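Local coordinates for aerolysin-like protein (Bombina maxima, PDB 6LH8), which probably belongs to the toad's aerolysin-like system of pore-forming proteins acting on endolysosomes, either as the pore former or as the paralog that regulates it, at residues Lys11-Ser16 with Ile121-Val126; Val22-Ala27 with Ile112-Arg117; Asp45-His50 with Ser90-Ser95; Asn51-Arg56 with Thr138-Ser143; Asp97-Pro102 with Ile147-Asn152. One frame throughout, in Å; residues are numbered along the deposited sequence.

Contact 1. Residues Lys11-Ser16 with Ile121-Val126; sequences KEIEGS and ITSAPV
In the antiparallel ladder between the outermost strand 4-28 and strand 110-130, I13 and S123 make up a hydrogen-bonded pair and E14 faces T122 as the next, non-hydrogen-bonded one. I13 N gives S123 O an almost straight bond of 2.8 Å, while the return bond from S123 N to I13 O is longer, 3.2 Å. Toward the other end S16 O accepts from I121 N at 2.8 Å, and between these G15 N makes only a weak, bent bond to I121 O.

The side chains add a thin layer on each face. S123 OG comes alongside I13 CB at 3.6 Å. E12 runs out with CG anti to its backbone N (chi1 177°) and an extended chain, which carries its carboxylate across T122, OE2 3.8 Å from CG2. A water donates to E12 OE1 and also bonds T122 OG1, at 2.9 Å and 2.8 Å respectively. K11 CB covers CD of the P125 ring at 3.6 Å, although the rest of the lysine leads away.

E12 OE1 also forms a salt bridge with K71, so ammonium and water together probably favour a charged carboxylate, and the pairing itself rests mainly on backbone bonds.

Contact 2. Residues Val22-Ala27 with Ile112-Arg117; sequences VDEMVA and IVILTR
M25 and D23 meet V113 and L115 on the more buried face of this antiparallel ladder, where V113 and L115 are shut off from solvent. M25 N and V113 N exchange bonds with the opposite carbonyls, the one from V113 N to M25 O being nearly straight at 2.8 Å. L115 CD1 reaches D23 CB at 4.1 Å and lies 4.3 Å from M25 SD. V22 and D23 both face L115 in a classic beta bulge: L115 O takes a 2.7 Å bond from V22 N and a weak one from D23 N. V22 CG2 crosses the R117 chain obliquely, 3.9 Å from NE, while the guanidinium itself is held by D45 O and E119.

The other face, with E24 and V26, is exposed. There V26 and I112 run side by side, CG2 to CG1 at 3.8 Å, and I114 CD1 touches E24 CB at the same distance, while the E24 carboxylate pairs with K21.

On the buried side M101, P102 and R42 cover the ladder, D23 OD2 forms a salt bridge with R42, and strand 133-154 continues the sheet beyond 112-117.

Contact 3. Residues Asp45-His50 with Ser90-Ser95; sequences DRTITH and SYTELS
E93 and H50 hold the buried polar point of this ladder, and the glutamate can be followed outward atom by atom. Its CB passes I48 O at 3.8 Å, beside the backbone bond from E93 N to that same oxygen. With CG anti to the carbonyl carbon (chi1 -58°) the chain turns toward the histidine, and CG arrives at the ring edge, in its plane, 4.0 Å from H50 NE2. CD follows at 3.7 Å from H50 NE2. At the tip OE1 accepts from H50 NE2 at 2.7 Å through its anti lone pair. OE1 lies only 14° out of the ring plane, and the carboxylate is turned 26° from it.

Both ends of the pair have second partners: E93 OE1 is also bridged to R73, OE2 accepts from L74 N, and H50 ND1 is bonded to Y139 OH, which should fix the imidazole's rotation. H50 CD2 lies at the edge of the Y91 ring, 4.2 Å from Y91 CD2.

On the opposite face T49 OG1 and T92 OG1 each bond one water at 2.9 Å, and L94 CD1 packs on T47 CG2 at 3.7 Å. The arrangement is a regular antiparallel beta ladder carrying a histidine-carboxylate hydrogen bond.

Contact 4. Residues Asn51-Arg56 with Thr138-Ser143; sequences NITLPR and TYICQS
N51 and T53 bind I140 and T138 by paired backbone hydrogen bonds: N51 N meets I140 O at 2.8 Å and T138 N meets T53 O at 2.9 Å, each with a return bond. Between them I52 and Y139 form the non-hydrogen-bonded pair, where CA-H groups of both residues approach carbonyl oxygens across the ladder.

Side-chain donors supplement these bonds. I140 O takes a second bond, from N51 ND2 at 3.2 Å, with the nitrogen well above the carbonyl plane. The same ND2 donates to Q142 OE1 at 3.1 Å, again from above the plane; the two amides are turned 73° against each other. N51 CG anti to the carbonyl carbon (chi1 -46°) swings the amide over strand 133-154, and S90 holds OD1. T138 O is likewise gripped twice, by T53 N and by T53 OG1, whose bond is 3.0 Å long.

Van der Waals contacts are sparser. T53 CG2 meets I140 CD1 nearly at right angles, 3.9 Å apart, and on the other face I52 CD1 lies 4.1 Å from Y139 CB. Y139 CD1 passes N51 O at 3.4 Å, and the phenol OH goes on to H50.

This is an antiparallel ladder in which side-chain donors of N51 and T53 double up on backbone carbonyls, within the long sheet expected of an aerolysin-like protein.

Contact 5. Residues Asp97-Pro102 with Ile147-Asn152; sequences DKVTMP and INAEVN
V99 turns CG1 anti to its backbone N (chi1 -175°), an orientation that splits its two methyls between A149 and I147, while D97 CG lies opposite its own backbone N (chi1 -176°), beside the carbonyl carbon, which brings the carboxylate to the I147 amide. Strands 90-100 and 133-154 belong to one long antiparallel sheet but are not paired here: the end-to-end directions of the touching parts are 5° apart, and the segments face one another through side chains that point across the gap. At this end of the elongated beta fold 97-102 is bonded to strand 41-53 and 147-152 to strand 110-130.

V99 CG1 touches A149 CB at 3.8 Å, and its CG2 lies 3.9 Å from I147 CG2, those two side chains crossing at about a right angle. F44 of strand 41-53 lies against both V99 and I147. Further along, the P102 ring brings CG to 3.7 Å from V151 CG2, with CD of the ring almost as near; P102 also touches V113 of strand 110-130.

The polar end is at D97. OD2 accepts the I147 amide N at 2.8 Å through its syn lone pair, and it also comes within 3.4 Å of I147 CB, close against the base of the side chain. The other oxygen, OD1, accepts at 2.8 Å from a water that donates equally closely, 2.8 Å, to I147 O.

How the contacts relate
Contacts 3 and 4 are partly buried and share strand 41-53; contacts 1, 2 and 5 lie nearer the surface. Contacts 1 and 2 join the same two strands, 4-28 and 110-130, at opposite ends, their centres about 30 Å apart. Four are antiparallel backbone ladders; contact 5 instead brings unpaired strands together through side chains. It sits beside contact 2, M25 SD meeting M101 SD, and backbone bonds such as T116 O to N148 N link their strands. Contact 1 touches contact 4 in the same way through T122 and C141. The buried polar pair is in contact 3; contact 4 has partly exposed side-chain bonds to carbonyls, contact 2 adds mostly apolar contacts to its ladder, contact 1 water.

Contact 1. Residues Lys11-Ser16 with Ile121-Val126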
# COMPACT_ATOMS: atom_id res chain seq x y z
N LYS A 11 2.32 -11.62 15.49
CA LYS A 11 0.91 -11.97 15.50
C LYS A 11 0.16 -11.43 14.28
O LYS A 11 -1.07 -11.42 14.28
CB LYS A 11 0.24 -11.47 16.78
CG LYS A 11 0.72 -12.18 18.05
CD LYS A 11 0.32 -13.65 18.02
CE LYS A 11 0.73 -14.39 19.29
NZ LYS A 11 0.68 -15.88 19.11
N GLU A 12 0.89 -10.98 13.26
CA GLU A 12 0.29 -10.37 12.08
C GLU A 12 -0.64 -11.34 11.36
O GLU A 12 -0.32 -12.53 11.20
CB GLU A 12 1.38 -9.89 11.12
CG GLU A 12 0.86 -9.31 9.81
CD GLU A 12 1.94 -8.63 9.00
OE1 GLU A 12 2.38 -7.54 9.40
OE2 GLU A 12 2.34 -9.21 7.97
N ILE A 13 -1.78 -10.83 10.90
CA ILE A 13 -2.78 -11.59 10.16
C ILE A 13 -2.66 -11.21 8.69
O ILE A 13 -2.58 -10.02 8.35
CB ILE A 13 -4.20 -11.31 10.68
CG1 ILE A 13 -4.35 -11.79 12.12
CG2 ILE A 13 -5.27 -11.95 9.74
CD1 ILE A 13 -5.64 -11.24 12.82
N GLU A 14 -2.67 -12.22 7.82
CA GLU A 14 -2.71 -12.00 6.37
C GLU A 14 -4.16 -11.84 5.97
O GLU A 14 -4.91 -12.82 5.88
CB GLU A 14 -2.03 -13.16 5.65
CG GLU A 14 -2.07 -13.09 4.13
CD GLU A 14 -1.45 -14.33 3.48
OE1 GLU A 14 -1.59 -15.43 4.06
OE2 GLU A 14 -0.82 -14.19 2.41
N GLY A 15 -4.59 -10.60 5.75
CA GLY A 15 -5.93 -10.36 5.25
C GLY A 15 -5.90 -10.52 3.74
O GLY A 15 -5.18 -11.37 3.21
N SER A 16 -6.66 -9.69 3.04
CA SER A 16 -6.76 -9.80 1.59
C SER A 16 -5.39 -9.80 0.93
O SER A 16 -4.48 -9.07 1.35
CB SER A 16 -7.62 -8.63 1.09
OG SER A 16 -7.85 -8.73 -0.29
N ILE A 121 -3.79 -6.63 2.43
CA ILE A 121 -4.20 -6.11 3.74
C ILE A 121 -3.58 -6.99 4.81
O ILE A 121 -3.69 -8.22 4.76
CB ILE A 121 -5.73 -6.04 3.88
CG1 ILE A 121 -6.33 -5.11 2.81
CG2 ILE A 121 -6.11 -5.52 5.26
CD1 ILE A 121 -7.84 -5.20 2.71
N THR A 122 -2.91 -6.37 5.77
CA THR A 122 -2.39 -7.08 6.94
C THR A 122 -2.80 -6.31 8.18
O THR A 122 -3.11 -5.12 8.12
CB THR A 122 -0.86 -7.22 6.89
OG1 THR A 122 -0.26 -5.91 6.78
CG2 THR A 122 -0.44 -8.09 5.71
N SER A 123 -2.83 -7.01 9.31
CA SER A 123 -3.24 -6.37 10.56
C SER A 123 -2.45 -7.00 11.70
O SER A 123 -2.02 -8.15 11.60
CB SER A 123 -4.75 -6.50 10.79
OG SER A 123 -5.18 -7.86 10.73
N ALA A 124 -2.25 -6.25 12.79
CA ALA A 124 -1.47 -6.78 13.90
C ALA A 124 -1.92 -6.14 15.20
O ALA A 124 -2.45 -5.02 15.19
CB ALA A 124 0.03 -6.56 13.70
N PRO A 125 -1.75 -6.83 16.34
CA PRO A 125 -2.06 -6.21 17.63
C PRO A 125 -1.06 -5.12 17.99
O PRO A 125 0.12 -5.17 17.63
CB PRO A 125 -1.95 -7.38 18.63
CG PRO A 125 -1.87 -8.64 17.78
CD PRO A 125 -1.25 -8.21 16.49
N VAL A 126 -1.54 -4.11 18.70
CA VAL A 126 -0.68 -3.02 19.16
C VAL A 126 -0.91 -2.86 20.65
O VAL A 126 -2.00 -2.48 21.08
CB VAL A 126 -0.96 -1.70 18.42
CG1 VAL A 126 0.05 -0.66 18.85
CG2 VAL A 126 -0.88 -1.91 16.90
O HOH W 1 2.06 -4.99 8.08

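Contact 2. Residues Val22-Ala27 with Ile112-Arg117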
# COMPACT_ATOMS: atom_id res chain seq x y z
N VAL A 22 -4.44 -3.85 -13.21
CA VAL A 22 -4.73 -2.42 -13.19
C VAL A 22 -5.29 -1.96 -14.54
O VAL A 22 -6.22 -1.15 -14.60
CB VAL A 22 -3.46 -1.65 -12.80
CG1 VAL A 22 -3.65 -0.14 -12.97
CG2 VAL A 22 -3.07 -1.99 -11.36
N ASP A 23 -4.74 -2.47 -15.64
CA ASP A 23 -5.16 -2.06 -16.98
C ASP A 23 -4.51 -2.97 -18.00
O ASP A 23 -3.58 -3.72 -17.69
CB ASP A 23 -4.79 -0.59 -17.26
CG ASP A 23 -5.62 0.01 -18.40
OD1 ASP A 23 -6.59 -0.63 -18.83
OD2 ASP A 23 -5.31 1.14 -18.84
N GLU A 24 -5.01 -2.89 -19.24
CA GLU A 24 -4.37 -3.48 -20.41
C GLU A 24 -4.32 -2.45 -21.53
O GLU A 24 -5.21 -1.60 -21.65
CB GLU A 24 -5.10 -4.74 -20.89
CG GLU A 24 -6.54 -4.50 -21.32
CD GLU A 24 -7.15 -5.71 -22.02
OE1 GLU A 24 -6.70 -6.85 -21.75
OE2 GLU A 24 -8.08 -5.51 -22.83
N MET A 25 -3.26 -2.50 -22.34
CA MET A 25 -3.13 -1.67 -23.53
C MET A 25 -2.76 -2.57 -24.70
O MET A 25 -1.80 -3.34 -24.61
CB MET A 25 -2.05 -0.59 -23.35
CG MET A 25 -2.17 0.25 -22.07
SD MET A 25 -0.74 1.32 -21.74
CE MET A 25 -1.06 2.66 -22.88
N VAL A 26 -3.51 -2.48 -25.81
CA VAL A 26 -3.29 -3.37 -26.95
C VAL A 26 -2.98 -2.58 -28.22
O VAL A 26 -3.46 -1.46 -28.41
CB VAL A 26 -4.51 -4.30 -27.17
CG1 VAL A 26 -5.67 -3.55 -27.79
CG2 VAL A 26 -4.11 -5.49 -28.02
N ALA A 27 -2.15 -3.18 -29.09
CA ALA A 27 -1.79 -2.58 -30.37
C ALA A 27 -1.36 -3.67 -31.35
O ALA A 27 -0.85 -4.72 -30.94
CB ALA A 27 -0.67 -1.54 -30.20
N ILE A 112 0.23 -6.75 -26.48
CA ILE A 112 -0.61 -6.53 -25.31
C ILE A 112 0.29 -6.22 -24.13
O ILE A 112 1.21 -7.00 -23.84
CB ILE A 112 -1.50 -7.75 -25.00
CG1 ILE A 112 -2.20 -8.25 -26.27
CG2 ILE A 112 -2.51 -7.42 -23.92
CD1 ILE A 112 -1.55 -9.48 -26.87
N VAL A 113 0.05 -5.10 -23.47
CA VAL A 113 0.66 -4.79 -22.18
C VAL A 113 -0.38 -5.03 -21.10
O VAL A 113 -1.44 -4.40 -21.11
CB VAL A 113 1.18 -3.34 -22.11
CG1 VAL A 113 2.11 -3.19 -20.93
CG2 VAL A 113 1.87 -2.94 -23.40
N ILE A 114 -0.07 -5.93 -20.17
CA ILE A 114 -0.92 -6.22 -19.01
C ILE A 114 -0.22 -5.63 -17.80
O ILE A 114 0.93 -5.99 -17.50
CB ILE A 114 -1.14 -7.73 -18.82
CG1 ILE A 114 -1.70 -8.36 -20.10
CG2 ILE A 114 -2.07 -7.97 -17.60
CD1 ILE A 114 -3.12 -7.97 -20.41
N LEU A 115 -0.90 -4.72 -17.11
CA LEU A 115 -0.34 -4.02 -15.96
C LEU A 115 -0.95 -4.59 -14.68
O LEU A 115 -2.17 -4.55 -14.51
CB LEU A 115 -0.62 -2.52 -16.08
CG LEU A 115 0.06 -1.98 -17.34
CD1 LEU A 115 -0.82 -0.98 -18.06
CD2 LEU A 115 1.39 -1.37 -16.99
N THR A 116 -0.11 -5.12 -13.79
CA THR A 116 -0.60 -5.71 -12.54
C THR A 116 0.18 -5.20 -11.34
O THR A 116 1.31 -4.73 -11.47
CB THR A 116 -0.49 -7.24 -12.54
OG1 THR A 116 0.88 -7.62 -12.75
CG2 THR A 116 -1.38 -7.86 -13.59
N ARG A 117 -0.44 -5.30 -10.16
CA ARG A 117 0.29 -5.06 -8.92
C ARG A 117 -0.32 -5.89 -7.80
O ARG A 117 -1.50 -6.26 -7.85
CB ARG A 117 0.31 -3.57 -8.54
CG ARG A 117 -1.01 -2.97 -8.18
CD ARG A 117 -0.85 -1.50 -7.77
NE ARG A 117 -2.12 -0.78 -7.82
CZ ARG A 117 -2.24 0.54 -7.91
NH1 ARG A 117 -1.15 1.31 -7.98
NH2 ARG A 117 -3.44 1.10 -7.93

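Contact 3. Residues Asp45-His50 with Ser90-Ser95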
# COMPACT_ATOMS: atom_id res chain seq x y z
N ASP A 45 -0.49 6.32 -9.42
CA ASP A 45 -0.42 6.56 -7.99
C ASP A 45 -0.32 5.22 -7.27
O ASP A 45 -1.01 4.26 -7.62
CB ASP A 45 -1.65 7.32 -7.51
CG ASP A 45 -1.59 8.79 -7.87
OD1 ASP A 45 -0.53 9.26 -8.33
OD2 ASP A 45 -2.62 9.47 -7.68
N ARG A 46 0.57 5.16 -6.28
CA ARG A 46 0.77 3.98 -5.44
C ARG A 46 0.61 4.41 -3.99
O ARG A 46 1.20 5.41 -3.58
CB ARG A 46 2.15 3.35 -5.69
CG ARG A 46 2.51 2.28 -4.68
CD ARG A 46 3.89 1.71 -4.97
NE ARG A 46 4.24 0.64 -4.05
CZ ARG A 46 5.48 0.20 -3.86
NH1 ARG A 46 6.47 0.75 -4.54
NH2 ARG A 46 5.71 -0.78 -3.00
N THR A 47 -0.22 3.69 -3.23
CA THR A 47 -0.50 4.10 -1.87
C THR A 47 -0.31 2.95 -0.90
O THR A 47 -0.44 1.77 -1.25
CB THR A 47 -1.92 4.63 -1.70
OG1 THR A 47 -2.84 3.59 -2.00
CG2 THR A 47 -2.17 5.82 -2.64
N ILE A 48 0.00 3.33 0.34
CA ILE A 48 -0.09 2.45 1.49
C ILE A 48 -0.92 3.20 2.53
O ILE A 48 -0.64 4.37 2.82
CB ILE A 48 1.30 2.10 2.07
CG1 ILE A 48 2.15 1.38 1.02
CG2 ILE A 48 1.14 1.29 3.35
CD1 ILE A 48 3.55 0.98 1.53
N THR A 49 -1.94 2.56 3.06
CA THR A 49 -2.79 3.21 4.05
C THR A 49 -2.59 2.53 5.40
O THR A 49 -2.68 1.30 5.49
CB THR A 49 -4.25 3.18 3.63
OG1 THR A 49 -4.40 3.97 2.44
CG2 THR A 49 -5.12 3.79 4.72
N HIS A 50 -2.32 3.33 6.43
CA HIS A 50 -2.09 2.84 7.78
C HIS A 50 -3.24 3.26 8.69
O HIS A 50 -3.58 4.44 8.75
CB HIS A 50 -0.77 3.39 8.33
CG HIS A 50 0.41 3.13 7.45
ND1 HIS A 50 1.10 1.94 7.46
CD2 HIS A 50 1.01 3.92 6.52
CE1 HIS A 50 2.09 2.01 6.58
NE2 HIS A 50 2.06 3.20 6.00
N SER A 90 -6.12 7.30 10.61
CA SER A 90 -5.73 6.75 9.32
C SER A 90 -4.74 7.70 8.68
O SER A 90 -4.92 8.92 8.73
CB SER A 90 -6.94 6.56 8.41
OG SER A 90 -6.56 6.01 7.16
N TYR A 91 -3.69 7.14 8.08
CA TYR A 91 -2.68 7.92 7.37
C TYR A 91 -2.34 7.21 6.06
O TYR A 91 -2.17 5.99 6.04
CB TYR A 91 -1.44 8.08 8.26
CG TYR A 91 -0.29 8.80 7.60
CD1 TYR A 91 -0.24 10.19 7.60
CD2 TYR A 91 0.72 8.11 6.97
CE1 TYR A 91 0.80 10.86 6.99
CE2 TYR A 91 1.76 8.76 6.35
CZ TYR A 91 1.80 10.14 6.38
OH TYR A 91 2.84 10.81 5.77
N THR A 92 -2.25 7.98 4.97
CA THR A 92 -2.00 7.42 3.64
C THR A 92 -0.67 7.94 3.11
O THR A 92 -0.46 9.16 3.04
CB THR A 92 -3.13 7.77 2.67
OG1 THR A 92 -4.37 7.25 3.17
CG2 THR A 92 -2.87 7.19 1.29
N GLU A 93 0.22 7.03 2.74
CA GLU A 93 1.41 7.37 1.98
C GLU A 93 1.08 7.33 0.49
O GLU A 93 0.19 6.59 0.05
CB GLU A 93 2.56 6.42 2.29
CG GLU A 93 2.96 6.35 3.75
CD GLU A 93 4.18 5.47 3.97
OE1 GLU A 93 4.03 4.41 4.61
OE2 GLU A 93 5.29 5.83 3.49
N LEU A 94 1.80 8.13 -0.28
CA LEU A 94 1.58 8.20 -1.72
C LEU A 94 2.91 8.35 -2.43
O LEU A 94 3.76 9.14 -2.00
CB LEU A 94 0.64 9.36 -2.07
CG LEU A 94 0.38 9.68 -3.54
CD1 LEU A 94 -0.26 8.51 -4.25
CD2 LEU A 94 -0.51 10.91 -3.66
N SER A 95 3.12 7.57 -3.48
CA SER A 95 4.29 7.76 -4.33
C SER A 95 3.87 7.67 -5.79
O SER A 95 2.77 7.21 -6.11
CB SER A 95 5.41 6.76 -4.01
OG SER A 95 5.05 5.44 -4.37
O HOH W 2 -6.39 5.86 1.59

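Contact 4. Residues Asn51-Arg56 with Thr138-Ser143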
# COMPACT_ATOMS: atom_id res chain seq x y z
N ASN A 51 -3.80 2.30 9.43
CA ASN A 51 -4.94 2.58 10.28
C ASN A 51 -4.71 2.02 11.68
O ASN A 51 -4.03 1.01 11.85
CB ASN A 51 -6.21 1.96 9.71
CG ASN A 51 -6.35 2.23 8.23
OD1 ASN A 51 -7.01 3.19 7.86
ND2 ASN A 51 -5.71 1.40 7.39
N ILE A 52 -5.29 2.68 12.68
CA ILE A 52 -5.31 2.16 14.04
C ILE A 52 -6.76 2.10 14.49
O ILE A 52 -7.55 3.00 14.18
CB ILE A 52 -4.43 3.00 15.00
CG1 ILE A 52 -4.12 2.20 16.27
CG2 ILE A 52 -5.04 4.36 15.34
CD1 ILE A 52 -3.05 1.12 16.05
N THR A 53 -7.14 0.98 15.10
CA THR A 53 -8.51 0.75 15.54
C THR A 53 -8.47 0.35 17.01
O THR A 53 -7.54 -0.35 17.44
CB THR A 53 -9.21 -0.35 14.72
OG1 THR A 53 -8.49 -1.58 14.79
CG2 THR A 53 -9.33 0.07 13.25
N LEU A 54 -9.44 0.81 17.79
CA LEU A 54 -9.49 0.48 19.21
C LEU A 54 -10.81 -0.17 19.56
O LEU A 54 -11.81 0.07 18.86
CB LEU A 54 -9.30 1.73 20.09
CG LEU A 54 -7.86 2.14 20.37
CD1 LEU A 54 -7.27 2.85 19.14
CD2 LEU A 54 -7.72 3.02 21.63
N PRO A 55 -10.88 -0.99 20.60
CA PRO A 55 -12.16 -1.51 21.06
C PRO A 55 -13.14 -0.37 21.33
O PRO A 55 -12.75 0.73 21.73
CB PRO A 55 -11.81 -2.27 22.34
CG PRO A 55 -10.39 -2.71 22.12
CD PRO A 55 -9.75 -1.52 21.41
N ARG A 56 -14.41 -0.64 21.06
CA ARG A 56 -15.43 0.39 21.19
C ARG A 56 -15.46 0.95 22.60
O ARG A 56 -15.58 2.17 22.78
CB ARG A 56 -16.80 -0.20 20.81
CG ARG A 56 -17.95 0.79 20.91
CD ARG A 56 -19.17 0.29 20.12
NE ARG A 56 -20.10 1.38 19.84
CZ ARG A 56 -21.40 1.22 19.64
NH1 ARG A 56 -21.94 0.00 19.68
NH2 ARG A 56 -22.17 2.27 19.39
N THR A 138 -5.59 -2.51 17.30
CA THR A 138 -5.30 -3.27 16.09
C THR A 138 -4.85 -2.33 14.99
O THR A 138 -5.55 -1.36 14.67
CB THR A 138 -6.52 -4.07 15.62
OG1 THR A 138 -6.90 -4.99 16.64
CG2 THR A 138 -6.16 -4.87 14.36
N TYR A 139 -3.69 -2.61 14.42
CA TYR A 139 -3.12 -1.86 13.31
C TYR A 139 -3.49 -2.56 12.02
O TYR A 139 -3.47 -3.79 11.95
CB TYR A 139 -1.59 -1.76 13.45
CG TYR A 139 -0.87 -1.40 12.17
CD1 TYR A 139 -0.82 -0.08 11.72
CD2 TYR A 139 -0.24 -2.38 11.40
CE1 TYR A 139 -0.16 0.25 10.52
CE2 TYR A 139 0.41 -2.06 10.21
CZ TYR A 139 0.45 -0.74 9.78
OH TYR A 139 1.11 -0.42 8.60
N ILE A 140 -3.85 -1.79 11.00
CA ILE A 140 -4.22 -2.32 9.69
C ILE A 140 -3.41 -1.59 8.63
O ILE A 140 -3.33 -0.35 8.63
CB ILE A 140 -5.73 -2.15 9.41
CG1 ILE A 140 -6.59 -2.81 10.49
CG2 ILE A 140 -6.08 -2.71 8.03
CD1 ILE A 140 -8.05 -2.35 10.47
N CYS A 141 -2.81 -2.36 7.72
CA CYS A 141 -2.02 -1.86 6.61
C CYS A 141 -2.68 -2.29 5.30
O CYS A 141 -2.85 -3.48 5.06
CB CYS A 141 -0.58 -2.39 6.65
SG CYS A 141 0.44 -1.66 5.36
N GLN A 142 -3.07 -1.33 4.48
CA GLN A 142 -3.59 -1.61 3.14
C GLN A 142 -2.53 -1.14 2.16
O GLN A 142 -2.39 0.06 1.94
CB GLN A 142 -4.92 -0.90 2.89
CG GLN A 142 -6.07 -1.52 3.64
CD GLN A 142 -6.89 -0.51 4.41
OE1 GLN A 142 -6.52 0.66 4.53
NE2 GLN A 142 -8.01 -0.97 4.95
N SER A 143 -1.78 -2.08 1.58
CA SER A 143 -0.63 -1.74 0.77
C SER A 143 -0.81 -2.12 -0.70
O SER A 143 -1.54 -3.06 -1.04
CB SER A 143 0.67 -2.39 1.30
OG SER A 143 0.47 -3.76 1.56

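Contact 5. Residues Asp97-Pro102 with Ile147-Asn152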
# COMPACT_ATOMS: atom_id res chain seq x y z
N ASP A 97 4.47 5.85 -9.22
CA ASP A 97 5.01 4.62 -9.77
C ASP A 97 5.08 4.80 -11.28
O ASP A 97 4.04 4.86 -11.95
CB ASP A 97 4.11 3.45 -9.37
CG ASP A 97 4.65 2.11 -9.80
OD1 ASP A 97 5.83 2.02 -10.17
OD2 ASP A 97 3.86 1.14 -9.76
N LYS A 98 6.29 4.89 -11.82
CA LYS A 98 6.50 5.13 -13.25
C LYS A 98 6.92 3.83 -13.92
O LYS A 98 7.85 3.16 -13.46
CB LYS A 98 7.56 6.22 -13.45
CG LYS A 98 7.92 6.49 -14.89
CD LYS A 98 8.73 7.78 -15.00
CE LYS A 98 9.78 7.88 -13.91
NZ LYS A 98 10.73 9.00 -14.20
N VAL A 99 6.22 3.45 -14.98
CA VAL A 99 6.38 2.15 -15.63
C VAL A 99 6.77 2.38 -17.09
O VAL A 99 6.03 3.02 -17.84
CB VAL A 99 5.09 1.32 -15.54
CG1 VAL A 99 5.32 -0.07 -16.10
CG2 VAL A 99 4.62 1.24 -14.09
N THR A 100 7.91 1.83 -17.50
CA THR A 100 8.33 1.96 -18.89
C THR A 100 7.49 1.07 -19.80
O THR A 100 7.24 -0.10 -19.49
CB THR A 100 9.81 1.59 -19.03
OG1 THR A 100 10.59 2.39 -18.13
CG2 THR A 100 10.30 1.83 -20.47
N MET A 101 7.05 1.63 -20.93
CA MET A 101 6.27 0.90 -21.93
C MET A 101 7.19 0.35 -23.01
O MET A 101 8.31 0.83 -23.19
CB MET A 101 5.23 1.82 -22.56
CG MET A 101 4.17 2.39 -21.59
SD MET A 101 2.95 1.18 -21.03
CE MET A 101 3.59 0.78 -19.43
N PRO A 102 6.74 -0.67 -23.75
CA PRO A 102 7.51 -1.09 -24.92
C PRO A 102 7.63 0.05 -25.92
O PRO A 102 6.70 0.84 -26.10
CB PRO A 102 6.70 -2.27 -25.48
CG PRO A 102 5.34 -2.16 -24.85
CD PRO A 102 5.57 -1.53 -23.51
N ILE A 147 4.00 -1.61 -9.91
CA ILE A 147 3.28 -2.21 -11.02
C ILE A 147 4.26 -2.94 -11.93
O ILE A 147 5.35 -2.43 -12.24
CB ILE A 147 2.48 -1.14 -11.79
CG1 ILE A 147 1.22 -0.81 -10.99
CG2 ILE A 147 2.16 -1.59 -13.21
CD1 ILE A 147 0.40 0.28 -11.56
N ASN A 148 3.87 -4.13 -12.36
CA ASN A 148 4.58 -4.88 -13.38
C ASN A 148 3.87 -4.76 -14.73
O ASN A 148 2.64 -4.85 -14.80
CB ASN A 148 4.69 -6.36 -13.00
CG ASN A 148 5.37 -7.17 -14.08
OD1 ASN A 148 4.72 -7.79 -14.92
ND2 ASN A 148 6.70 -7.12 -14.09
N ALA A 149 4.65 -4.58 -15.79
CA ALA A 149 4.15 -4.56 -17.16
C ALA A 149 4.58 -5.85 -17.85
O ALA A 149 5.78 -6.10 -18.01
CB ALA A 149 4.66 -3.35 -17.94
N GLU A 150 3.61 -6.65 -18.27
CA GLU A 150 3.88 -7.86 -19.04
C GLU A 150 3.52 -7.57 -20.49
O GLU A 150 2.38 -7.20 -20.79
CB GLU A 150 3.09 -9.05 -18.51
CG GLU A 150 3.35 -10.35 -19.28
CD GLU A 150 2.51 -11.51 -18.79
OE1 GLU A 150 1.32 -11.30 -18.47
OE2 GLU A 150 3.03 -12.65 -18.74
N VAL A 151 4.50 -7.72 -21.39
CA VAL A 151 4.30 -7.45 -22.81
C VAL A 151 4.24 -8.79 -23.53
O VAL A 151 5.19 -9.58 -23.46
CB VAL A 151 5.40 -6.55 -23.39
CG1 VAL A 151 5.18 -6.35 -24.88
CG2 VAL A 151 5.42 -5.21 -22.67
N ASN A 152 3.13 -9.05 -24.20
CA ASN A 152 2.94 -10.28 -24.96
C ASN A 152 2.83 -9.92 -26.43
O ASN A 152 2.10 -8.99 -26.79
CB ASN A 152 1.69 -11.03 -24.49
CG ASN A 152 1.76 -11.40 -23.03
OD1 ASN A 152 2.81 -11.79 -22.52
ND2 ASN A 152 0.63 -11.28 -22.34
O HOH W 3 6.86 -0.40 -11.11